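Local coordinates for protein putative S-adenosyl-L-methionine-dependent Methyltransferase (Methanococcus maripaludis, PDB 3DLC) that binds S-adenosylmethionine and is probably a methyltransferase, possibly with sterol 24-C-methyltransferase activity, at residues A[48-53]-A[70-75]; A[77-82]-A[97-102]; A[195-200]-A[210-215]. All coordinates share one frame; numbering follows the deposited sequence. Where two conformers were deposited one is given.

Following the chain from the N terminus, contact 1 comes first: it pairs the ends of strands 46-50 and 66-73 and closes the beta-alpha-beta loop that runs through helix 56-64. Contact 2 opens only after contact 1 has closed, packing helix 76-88 on strand 95-99 in the next such unit. The two touch, through Asp73 O and Asn79 ND2 among others, and both reach S-adenosylmethionine. Contact 3 follows much later and closes the hairpin of strands 198-203 and 206-211, its centre about 22 Å from that of contact 1. None of the three nests or crosses. All reach one seven-stranded sheet, contacts 2 and 3 on opposite sides of the chain's centre.

Contact 1: residues A[48-53]-A[70-75]; sequences IDIGSG and RALDFS. With SAM (S-adenosylmethionine), chain C.
Strands 48-50 and 70-73 run parallel, their axes 20° apart, with Ile48 paired to Arg70, Asp49 to Ala71 and Ile50 to Leu72. Asp49 N donates to Arg70 O and Leu72 N to Asp49 O. As the first strand ends, Leu72 O takes two amides: Gly51 N at 2.7 Å, and Ser52 N at 3.2 Å from above the carbonyl plane. Ile48 and Arg70 lie side by side on one face, CD1 of Ile48 meeting CB of Arg70 at 3.8 Å. On the other face Ser52 OG sits 3.3 Å from CB of Ala71.

The carboxylate of Asp73 ties the turn to the ligand. With CG anti to the backbone N (chi1 -159°), it faces the glycine-rich turn and the ligand ribose together. OD2 accepts Gly53 N at 2.8 Å, from 35° out of the carboxylate plane, and also the O3' hydroxyl of S-adenosylmethionine at 2.6 Å. OD1 takes the O2' hydroxyl at 2.7 Å and, on its anti lone pair, Ser75 N, which makes an Asx turn. Gly51 O receives the ligand amino nitrogen, while Phe74 lays one ring face against the adenine, C5 standing 3.4 Å above the ring plane. An acidic residue gripping both ribose hydroxyls at the end of the second strand is a hallmark of Rossmann-like methyltransferases, and the turn fits their glycine-rich motif.

Helix 56-64 links the two strands, with Ser58 holding Asp49 OD2; strand 112-118 flanks Ile48 and Ile50 in the sheet, strand 95-99 borders Ala71, and helix 127-137 packs against Ile48 and Ile50.

Contact 2: residues A[77-82]-A[97-102]; sequences HMNEIA and IVQGDV. With SAM (S-adenosylmethionine), chain C.
Asn79 ND2 is shared by two carbonyl oxygens: Gln99 OE1 at 2.9 Å within this contact, and the backbone O of Asp73 at the end of the adjoining strand. The bond to Gln99 OE1 is fairly straight at the hydrogen and leaves almost within the amide plane of Asn79. It arrives, however, from above the carbonyl plane of Gln99, 67° out of it, and the two amide planes stand steeply to each other. In Gln99, folding at chi2 (72°) brings the amide end closer to Asn79; its NE2 makes a weak hydrogen bond to Phe74 O.

Next to this polar pair, Ile97 supplies the apolar part. Its CG2 touches Asn79 OD1 at 3.4 Å where the two side chains pass one another, running in opposite senses, and its CD1 reaches Ala82 CB at 3.8 Å, about one helical turn further along. This is the helix-on-strand packing of a beta-alpha-beta unit in the Rossmann-like fold: helix 77-82 runs at 167° to strand 97-99, nearly antiparallel, and strand 66-73 precedes helix 76-88 in the unit that strand 95-99 completes. Ile97 also meets Leu83 and Ile86 of the same helix and Ala71 of the neighbouring strand.

Both segments also reach the ligand. After Gly100 the chain meets the adenine with two bonds, Asp101 OD1 accepting from N6 of S-adenosylmethionine at 3.1 Å and Val102 N donating to N1 at 3.2 Å, while selenomethionine Met78 brings CG to within 3.4 Å of the ribose O3'.

Contact 3: residues A[195-200]-A[210-215]; sequences ISSYEI and IISKTD. Unlike the reference sequence in segment 195-200: Ile195 (reference Val).
Ile195 keeps CG2 anti to its backbone N, as does Ile211 (chi1 -61° and -64°, measured to CG1), and these two methyls meet at 4.1 Å where the side chains cross at about a right angle. Tyr198 instead has CG between the backbone N and the carbonyl carbon (chi1 67°), which sends the ring away from the partner strand and leaves CB to touch Ile211 CG1 at 4.3 Å. The ring turns an edge to Ile195 CG2, and its hydroxyl is hydrogen-bonded to Asp191 in helix 180-193.

The backbones pair as a beta hairpin, the outer end of the mixed sheet, where antiparallel strands 198-203 and 206-211 follow the parallel Rossmann-like part. Glu199 and Ile210 form the hydrogen-bonded pair, with N to O at 2.8 Å in both directions, and Tyr198 with Ile211 the non-hydrogen-bonded one. Ser212 N gives one further bond to Ser197 O, at 3.1 Å. Beyond it the strands part, and a water spans the gap, accepting from Ser197 N and donating to Ser212 O at 2.7 Å.

On the face opposite Tyr198 and Ile211, the extended Glu199 side chain crosses Ile210 obliquely and lays OE1 3.5 Å from its CG2; OE2 has a long, weak ion pair with Arg39. Past the water, Thr214 CG2 rests against Ser197 CB at 3.9 Å. Helices 127-137 and 180-193 pack on Ile211 through Phe131, Tyr135 and Leu190, whereas Ile210 faces helix 28-40 at Arg39 and Phe40.

Contact 1: residues A[48-53]-A[70-75]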
loop_
_atom_site.group_PDB
_atom_site.type_symbol
_atom_site.label_atom_id
_atom_site.label_comp_id
_atom_site.label_asym_id
_atom_site.label_seq_id
_atom_site.Cartn_x
_atom_site.Cartn_y
_atom_site.Cartn_z
ATOM N N ILE A 48 -2.626 -8.448 -3.981
ATOM C CA ILE A 48 -3.356 -7.884 -2.847
ATOM C C ILE A 48 -2.798 -6.490 -2.590
ATOM O O ILE A 48 -1.586 -6.331 -2.467
ATOM C CB ILE A 48 -3.211 -8.722 -1.559
ATOM C CG1 ILE A 48 -3.478 -10.210 -1.799
ATOM C CG2 ILE A 48 -4.073 -8.159 -0.463
ATOM C CD1 ILE A 48 -4.784 -10.584 -2.420
ATOM N N ASP A 49 -3.679 -5.483 -2.556
ATOM C CA ASP A 49 -3.356 -4.092 -2.243
ATOM C C ASP A 49 -3.857 -3.840 -0.822
ATOM O O ASP A 49 -5.053 -3.751 -0.566
ATOM C CB ASP A 49 -4.030 -3.189 -3.273
ATOM C CG ASP A 49 -3.778 -1.713 -3.063
ATOM O OD1 ASP A 49 -2.916 -1.368 -2.234
ATOM O OD2 ASP A 49 -4.469 -0.918 -3.746
ATOM N N ILE A 50 -2.916 -3.755 0.118
ATOM C CA ILE A 50 -3.234 -3.610 1.537
ATOM C C ILE A 50 -3.335 -2.137 1.903
ATOM O O ILE A 50 -2.432 -1.351 1.650
ATOM C CB ILE A 50 -2.213 -4.332 2.413
ATOM C CG1 ILE A 50 -2.188 -5.844 2.053
ATOM C CG2 ILE A 50 -2.537 -4.112 3.912
ATOM C CD1 ILE A 50 -1.158 -6.638 2.843
ATOM N N GLY A 51 -4.443 -1.776 2.530
ATOM C CA GLY A 51 -4.729 -0.395 2.853
ATOM C C GLY A 51 -5.010 0.377 1.577
ATOM O O GLY A 51 -4.478 1.471 1.352
ATOM N N SER A 52 -5.879 -0.201 0.747
ATOM C CA SER A 52 -6.151 0.276 -0.583
ATOM C C SER A 52 -6.842 1.645 -0.644
ATOM O O SER A 52 -6.763 2.332 -1.662
ATOM C CB SER A 52 -6.983 -0.788 -1.320
ATOM O OG SER A 52 -8.022 -1.310 -0.490
ATOM N N GLY A 53 -7.530 2.024 0.433
ATOM C CA GLY A 53 -8.118 3.338 0.507
ATOM C C GLY A 53 -9.133 3.551 -0.607
ATOM O O GLY A 53 -9.953 2.689 -0.876
ATOM N N ARG A 70 -7.209 -7.869 -5.227
ATOM C CA ARG A 70 -8.071 -7.715 -4.046
ATOM C C ARG A 70 -7.533 -6.523 -3.283
ATOM O O ARG A 70 -6.340 -6.431 -2.980
ATOM C CB ARG A 70 -8.078 -8.937 -3.161
ATOM C CG ARG A 70 -8.800 -10.067 -3.821
ATOM C CD ARG A 70 -8.860 -11.268 -2.958
ATOM N NE ARG A 70 -9.367 -12.399 -3.718
ATOM C CZ ARG A 70 -9.658 -13.573 -3.184
ATOM N NH1 ARG A 70 -9.461 -13.770 -1.888
ATOM N NH2 ARG A 70 -10.130 -14.550 -3.957
ATOM N N ALA A 71 -8.418 -5.572 -3.051
ATOM C CA ALA A 71 -8.147 -4.304 -2.360
ATOM C C ALA A 71 -8.672 -4.415 -0.941
ATOM O O ALA A 71 -9.873 -4.441 -0.700
ATOM C CB ALA A 71 -8.820 -3.178 -3.113
ATOM N N LEU A 72 -7.740 -4.558 -0.000
ATOM C CA LEU A 72 -8.062 -4.789 1.402
ATOM C C LEU A 72 -7.950 -3.492 2.198
ATOM O O LEU A 72 -6.914 -2.835 2.193
ATOM C CB LEU A 72 -7.050 -5.798 1.966
ATOM C CG LEU A 72 -7.186 -6.132 3.450
ATOM C CD1 LEU A 72 -8.408 -7.007 3.714
ATOM C CD2 LEU A 72 -5.949 -6.855 3.990
ATOM N N ASP A 73 -9.002 -3.134 2.905
ATOM C CA ASP A 73 -8.962 -1.949 3.764
ATOM C C ASP A 73 -9.876 -2.161 4.960
ATOM O O ASP A 73 -10.941 -2.762 4.832
ATOM C CB ASP A 73 -9.363 -0.707 2.980
ATOM C CG ASP A 73 -8.854 0.572 3.633
ATOM O OD1 ASP A 73 -9.375 0.969 4.690
ATOM O OD2 ASP A 73 -7.894 1.179 3.086
ATOM N N PHE A 74 -9.460 -1.686 6.122
ATOM C CA PHE A 74 -10.221 -1.850 7.344
ATOM C C PHE A 74 -11.272 -0.796 7.572
ATOM O O PHE A 74 -12.039 -0.922 8.529
ATOM C CB PHE A 74 -9.304 -2.061 8.589
ATOM C CG PHE A 74 -8.680 -0.820 9.194
ATOM C CD1 PHE A 74 -8.580 0.393 8.529
ATOM C CD2 PHE A 74 -8.146 -0.925 10.464
ATOM C CE1 PHE A 74 -7.974 1.478 9.163
ATOM C CE2 PHE A 74 -7.541 0.139 11.077
ATOM C CZ PHE A 74 -7.451 1.353 10.431
ATOM N N SER A 75 -11.368 0.194 6.683
ATOM C CA SER A 75 -12.332 1.273 6.821
ATOM C C SER A 75 -13.498 1.091 5.873
ATOM O O SER A 75 -13.337 1.139 4.638
ATOM C CB SER A 75 -11.672 2.629 6.567
ATOM O OG SER A 75 -12.685 3.601 6.405
HETATM N N SAM C . -3.310 3.182 -0.578
HETATM C CA SAM C . -4.130 4.402 -0.797
HETATM C C SAM C . -3.353 5.406 -1.604
HETATM O O SAM C . -2.127 5.295 -1.670
HETATM O OXT SAM C . -3.964 6.334 -2.122
HETATM C CB SAM C . -4.605 4.968 0.527
HETATM C CG SAM C . -3.536 5.446 1.457
HETATM S SD SAM C . -4.296 6.071 2.968
HETATM C CE SAM C . -3.017 7.243 3.329
HETATM C "C5'" SAM C . -4.011 4.706 4.215
HETATM C "C4'" SAM C . -5.039 3.537 4.273
HETATM O "O4'" SAM C . -4.682 2.357 5.064
HETATM C "C3'" SAM C . -6.467 3.973 4.687
HETATM O "O3'" SAM C . -7.336 3.690 3.634
HETATM C "C2'" SAM C . -6.745 3.117 5.924
HETATM O "O2'" SAM C . -8.095 2.822 6.206
HETATM C "C1'" SAM C . -5.877 1.874 5.664
HETATM N N9 SAM C . -5.489 1.144 6.882
HETATM C C8 SAM C . -4.854 1.669 7.982
HETATM N N7 SAM C . -4.573 0.696 8.881
HETATM C C5 SAM C . -5.059 -0.472 8.353
HETATM C C6 SAM C . -5.102 -1.787 8.824
HETATM N N6 SAM C . -4.676 -2.174 10.040
HETATM N N1 SAM C . -5.620 -2.721 7.997
HETATM C C2 SAM C . -6.129 -2.386 6.764
HETATM N N3 SAM C . -6.168 -1.109 6.289
HETATM C C4 SAM C . -5.614 -0.203 7.093
#

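Contact 2: residues A[77-82]-A[97-102]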
loop_
_atom_site.group_PDB
_atom_site.type_symbol
_atom_site.label_atom_id
_atom_site.label_comp_id
_atom_site.label_asym_id
_atom_site.label_seq_id
_atom_site.Cartn_x
_atom_site.Cartn_y
_atom_site.Cartn_z
ATOM N N HIS A 77 -15.724 3.162 5.293
ATOM C CA HIS A 77 -15.891 4.422 4.551
ATOM C C HIS A 77 -14.987 4.491 3.331
ATOM O O HIS A 77 -15.411 4.926 2.260
ATOM C CB HIS A 77 -15.640 5.603 5.453
ATOM C CG HIS A 77 -16.452 5.526 6.665
ATOM N ND1 HIS A 77 -17.812 5.666 6.612
ATOM C CD2 HIS A 77 -16.149 5.155 7.925
ATOM C CE1 HIS A 77 -18.315 5.468 7.820
ATOM N NE2 HIS A 77 -17.324 5.141 8.630
HETATM N N MSE A 78 -13.761 4.014 3.486
HETATM C CA MSE A 78 -12.845 3.927 2.349
HETATM C C MSE A 78 -13.420 2.949 1.332
HETATM O O MSE A 78 -13.389 3.200 0.136
HETATM C CB MSE A 78 -11.474 3.419 2.772
HETATM C CG MSE A 78 -10.631 4.386 3.544
HETATM SE SE MSE A 78 -10.170 5.900 2.370
HETATM C CE MSE A 78 -9.011 6.646 3.613
ATOM N N ASN A 79 -13.922 1.817 1.807
ATOM C CA ASN A 79 -14.396 0.776 0.898
ATOM C C ASN A 79 -15.615 1.202 0.100
ATOM O O ASN A 79 -15.775 0.826 -1.061
ATOM C CB ASN A 79 -14.578 -0.550 1.629
ATOM C CG ASN A 79 -13.252 -1.147 2.027
ATOM O OD1 ASN A 79 -12.245 -0.922 1.346
ATOM N ND2 ASN A 79 -13.234 -1.899 3.096
ATOM N N GLU A 80 -16.468 2.016 0.716
ATOM C CA GLU A 80 -17.645 2.532 0.002
ATOM C C GLU A 80 -17.196 3.409 -1.162
ATOM O O GLU A 80 -17.737 3.325 -2.281
ATOM C CB GLU A 80 -18.572 3.308 0.941
ATOM C CG GLU A 80 -19.297 2.430 1.961
ATOM C CD GLU A 80 -19.959 3.200 3.107
ATOM O OE1 GLU A 80 -19.809 4.432 3.196
ATOM O OE2 GLU A 80 -20.627 2.560 3.940
ATOM N N ILE A 81 -16.213 4.267 -0.918
ATOM C CA ILE A 81 -15.698 5.134 -1.978
ATOM C C ILE A 81 -14.982 4.285 -3.045
ATOM O O ILE A 81 -15.125 4.536 -4.220
ATOM C CB ILE A 81 -14.765 6.209 -1.429
ATOM C CG1 ILE A 81 -15.547 7.205 -0.618
ATOM C CG2 ILE A 81 -13.990 6.852 -2.564
ATOM C CD1 ILE A 81 -14.683 8.292 0.020
ATOM N N ALA A 82 -14.180 3.323 -2.602
ATOM C CA ALA A 82 -13.414 2.500 -3.546
ATOM C C ALA A 82 -14.376 1.753 -4.473
ATOM O O ALA A 82 -14.133 1.625 -5.664
ATOM C CB ALA A 82 -12.490 1.527 -2.805
ATOM N N ILE A 97 -13.148 -5.555 -3.603
ATOM C CA ILE A 97 -12.925 -4.842 -2.355
ATOM C C ILE A 97 -13.161 -5.821 -1.216
ATOM O O ILE A 97 -14.168 -6.520 -1.182
ATOM C CB ILE A 97 -13.855 -3.595 -2.285
ATOM C CG1 ILE A 97 -13.639 -2.641 -3.489
ATOM C CG2 ILE A 97 -13.684 -2.861 -0.994
ATOM C CD1 ILE A 97 -12.255 -2.117 -3.756
ATOM N N VAL A 98 -12.196 -5.875 -0.299
ATOM C CA VAL A 98 -12.258 -6.762 0.863
ATOM C C VAL A 98 -12.173 -5.945 2.146
ATOM O O VAL A 98 -11.222 -5.215 2.391
ATOM C CB VAL A 98 -11.117 -7.779 0.801
ATOM C CG1 VAL A 98 -11.177 -8.725 1.975
ATOM C CG2 VAL A 98 -11.119 -8.508 -0.549
ATOM N N GLN A 99 -13.202 -6.073 2.953
ATOM C CA GLN A 99 -13.265 -5.408 4.243
ATOM C C GLN A 99 -12.442 -6.232 5.210
ATOM O O GLN A 99 -12.755 -7.399 5.467
ATOM C CB GLN A 99 -14.737 -5.316 4.688
ATOM C CG GLN A 99 -14.984 -4.713 6.013
ATOM C CD GLN A 99 -14.760 -3.235 6.009
ATOM O OE1 GLN A 99 -15.230 -2.507 5.115
ATOM N NE2 GLN A 99 -14.041 -2.756 7.032
ATOM N N GLY A 100 -11.365 -5.686 5.744
ATOM C CA GLY A 100 -10.560 -6.432 6.685
ATOM C C GLY A 100 -9.296 -5.700 7.047
ATOM O O GLY A 100 -8.971 -4.650 6.528
ATOM N N ASP A 101 -8.569 -6.310 7.964
ATOM C CA ASP A 101 -7.406 -5.738 8.633
ATOM C C ASP A 101 -6.159 -6.554 8.347
ATOM O O ASP A 101 -6.195 -7.800 8.312
ATOM C CB ASP A 101 -7.712 -5.766 10.160
ATOM C CG ASP A 101 -6.842 -4.883 10.990
ATOM O OD1 ASP A 101 -5.604 -4.955 10.888
ATOM O OD2 ASP A 101 -7.407 -4.075 11.768
ATOM N N VAL A 102 -5.049 -5.855 8.137
ATOM C CA VAL A 102 -3.758 -6.483 7.885
ATOM C C VAL A 102 -3.357 -7.448 9.017
ATOM O O VAL A 102 -2.566 -8.358 8.814
ATOM C CB VAL A 102 -2.660 -5.409 7.651
ATOM C CG1 VAL A 102 -2.342 -4.620 8.917
ATOM C CG2 VAL A 102 -1.413 -6.061 7.046
HETATM N N SAM C . -3.310 3.182 -0.578
HETATM C CA SAM C . -4.130 4.402 -0.797
HETATM C C SAM C . -3.353 5.406 -1.604
HETATM O O SAM C . -2.127 5.295 -1.670
HETATM O OXT SAM C . -3.964 6.334 -2.122
HETATM C CB SAM C . -4.605 4.968 0.527
HETATM C CG SAM C . -3.536 5.446 1.457
HETATM S SD SAM C . -4.296 6.071 2.968
HETATM C CE SAM C . -3.017 7.243 3.329
HETATM C "C5'" SAM C . -4.011 4.706 4.215
HETATM C "C4'" SAM C . -5.039 3.537 4.273
HETATM O "O4'" SAM C . -4.682 2.357 5.064
HETATM C "C3'" SAM C . -6.467 3.973 4.687
HETATM O "O3'" SAM C . -7.336 3.690 3.634
HETATM C "C2'" SAM C . -6.745 3.117 5.924
HETATM O "O2'" SAM C . -8.095 2.822 6.206
HETATM C "C1'" SAM C . -5.877 1.874 5.664
HETATM N N9 SAM C . -5.489 1.144 6.882
HETATM C C8 SAM C . -4.854 1.669 7.982
HETATM N N7 SAM C . -4.573 0.696 8.881
HETATM C C5 SAM C . -5.059 -0.472 8.353
HETATM C C6 SAM C . -5.102 -1.787 8.824
HETATM N N6 SAM C . -4.676 -2.174 10.040
HETATM N N1 SAM C . -5.620 -2.721 7.997
HETATM C C2 SAM C . -6.129 -2.386 6.764
HETATM N N3 SAM C . -6.168 -1.109 6.289
HETATM C C4 SAM C . -5.614 -0.203 7.093
#

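Contact 3: residues A[195-200]-A[210-215]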
loop_
_atom_site.group_PDB
_atom_site.type_symbol
_atom_site.label_atom_id
_atom_site.label_comp_id
_atom_site.label_asym_id
_atom_site.label_seq_id
_atom_site.Cartn_x
_atom_site.Cartn_y
_atom_site.Cartn_z
ATOM N N ILE A 195 12.681 -13.719 8.410
ATOM C CA ILE A 195 12.578 -13.713 6.955
ATOM C C ILE A 195 13.957 -13.912 6.336
ATOM O O ILE A 195 14.881 -13.155 6.623
ATOM C CB ILE A 195 11.985 -12.348 6.463
ATOM C CG1 ILE A 195 10.568 -12.111 7.029
ATOM C CG2 ILE A 195 11.979 -12.271 4.943
ATOM C CD1 ILE A 195 9.599 -13.237 6.801
ATOM N N SER A 196 14.084 -14.903 5.460
ATOM C CA SER A 196 15.397 -15.238 4.862
ATOM C C SER A 196 15.874 -14.296 3.774
ATOM O O SER A 196 17.064 -14.163 3.555
ATOM C CB SER A 196 15.350 -16.660 4.255
ATOM O OG SER A 196 15.169 -17.672 5.238
ATOM N N SER A 197 14.918 -13.730 3.031
ATOM C CA SER A 197 15.226 -12.916 1.845
ATOM C C SER A 197 14.330 -11.699 1.745
ATOM O O SER A 197 13.138 -11.813 1.624
ATOM C CB SER A 197 15.020 -13.786 0.605
ATOM O OG SER A 197 15.351 -13.092 -0.571
ATOM N N TYR A 198 14.962 -10.529 1.766
ATOM C CA TYR A 198 14.248 -9.264 1.532
ATOM C C TYR A 198 15.209 -8.163 1.134
ATOM O O TYR A 198 16.421 -8.247 1.342
ATOM C CB TYR A 198 13.416 -8.828 2.775
ATOM C CG TYR A 198 14.222 -8.445 4.015
ATOM C CD1 TYR A 198 14.907 -7.253 4.091
ATOM C CD2 TYR A 198 14.262 -9.255 5.122
ATOM C CE1 TYR A 198 15.628 -6.894 5.234
ATOM C CE2 TYR A 198 14.986 -8.917 6.258
ATOM C CZ TYR A 198 15.645 -7.723 6.323
ATOM O OH TYR A 198 16.418 -7.357 7.407
ATOM N N GLU A 199 14.615 -7.117 0.568
ATOM C CA GLU A 199 15.255 -5.845 0.374
ATOM C C GLU A 199 14.352 -4.777 0.999
ATOM O O GLU A 199 13.135 -4.866 0.887
ATOM C CB GLU A 199 15.349 -5.469 -1.118
ATOM C CG GLU A 199 16.095 -6.414 -2.002
ATOM C CD GLU A 199 15.732 -6.200 -3.460
ATOM O OE1 GLU A 199 14.536 -6.417 -3.772
ATOM O OE2 GLU A 199 16.603 -5.805 -4.244
ATOM N N ILE A 200 14.930 -3.785 1.644
ATOM C CA ILE A 200 14.183 -2.591 2.080
ATOM C C ILE A 200 14.905 -1.455 1.411
ATOM O O ILE A 200 16.100 -1.278 1.626
ATOM C CB ILE A 200 14.096 -2.428 3.583
ATOM C CG1 ILE A 200 13.426 -3.644 4.227
ATOM C CG2 ILE A 200 13.320 -1.181 3.925
ATOM C CD1 ILE A 200 13.400 -3.612 5.754
ATOM N N ILE A 210 10.399 -5.028 0.395
ATOM C CA ILE A 210 10.307 -6.009 -0.686
ATOM C C ILE A 210 10.758 -7.382 -0.197
ATOM O O ILE A 210 11.946 -7.748 -0.207
ATOM C CB ILE A 210 11.183 -5.563 -1.885
ATOM C CG1 ILE A 210 10.764 -4.171 -2.350
ATOM C CG2 ILE A 210 11.101 -6.577 -3.030
ATOM C CD1 ILE A 210 11.652 -3.530 -3.395
ATOM N N ILE A 211 9.785 -8.137 0.280
ATOM C CA ILE A 211 10.003 -9.473 0.795
ATOM C C ILE A 211 9.869 -10.453 -0.355
ATOM O O ILE A 211 8.981 -10.338 -1.181
ATOM C CB ILE A 211 8.969 -9.797 1.883
ATOM C CG1 ILE A 211 9.164 -8.859 3.091
ATOM C CG2 ILE A 211 9.044 -11.269 2.306
ATOM C CD1 ILE A 211 7.924 -8.738 3.987
ATOM N N SER A 212 10.729 -11.465 -0.345
ATOM C CA SER A 212 10.638 -12.589 -1.258
ATOM C C SER A 212 10.393 -13.834 -0.463
ATOM O O SER A 212 11.237 -14.198 0.324
ATOM C CB SER A 212 11.945 -12.815 -1.984
ATOM O OG SER A 212 12.205 -11.799 -2.895
ATOM N N LYS A 213 9.316 -14.558 -0.688
ATOM C CA LYS A 213 9.119 -15.785 0.034
ATOM C C LYS A 213 9.866 -16.877 -0.654
ATOM O O LYS A 213 9.647 -17.194 -1.815
ATOM C CB LYS A 213 7.639 -16.151 0.148
ATOM C CG LYS A 213 7.459 -17.477 0.895
ATOM C CD LYS A 213 6.032 -17.989 1.094
ATOM C CE LYS A 213 5.439 -17.508 2.342
ATOM N NZ LYS A 213 4.059 -17.967 2.664
ATOM N N THR A 214 10.760 -17.479 0.084
ATOM C CA THR A 214 11.613 -18.505 -0.452
ATOM C C THR A 214 11.802 -19.589 0.582
ATOM O O THR A 214 11.595 -19.382 1.759
ATOM C CB THR A 214 12.958 -17.874 -0.893
ATOM O OG1 THR A 214 13.645 -18.733 -1.810
ATOM C CG2 THR A 214 13.859 -17.470 0.308
ATOM N N ASP A 215 12.238 -20.754 0.134
ATOM C CA ASP A 215 12.514 -21.874 1.036
ATOM C C ASP A 215 13.554 -21.398 2.059
ATOM O O ASP A 215 14.624 -20.927 1.691
ATOM C CB ASP A 215 13.002 -23.079 0.263
ATOM C CG ASP A 215 11.915 -23.731 -0.595
ATOM O OD1 ASP A 215 10.699 -23.548 -0.319
ATOM O OD2 ASP A 215 12.293 -24.440 -1.551
HETATM O O HOH W 1 12.272 -15.143 2.621
#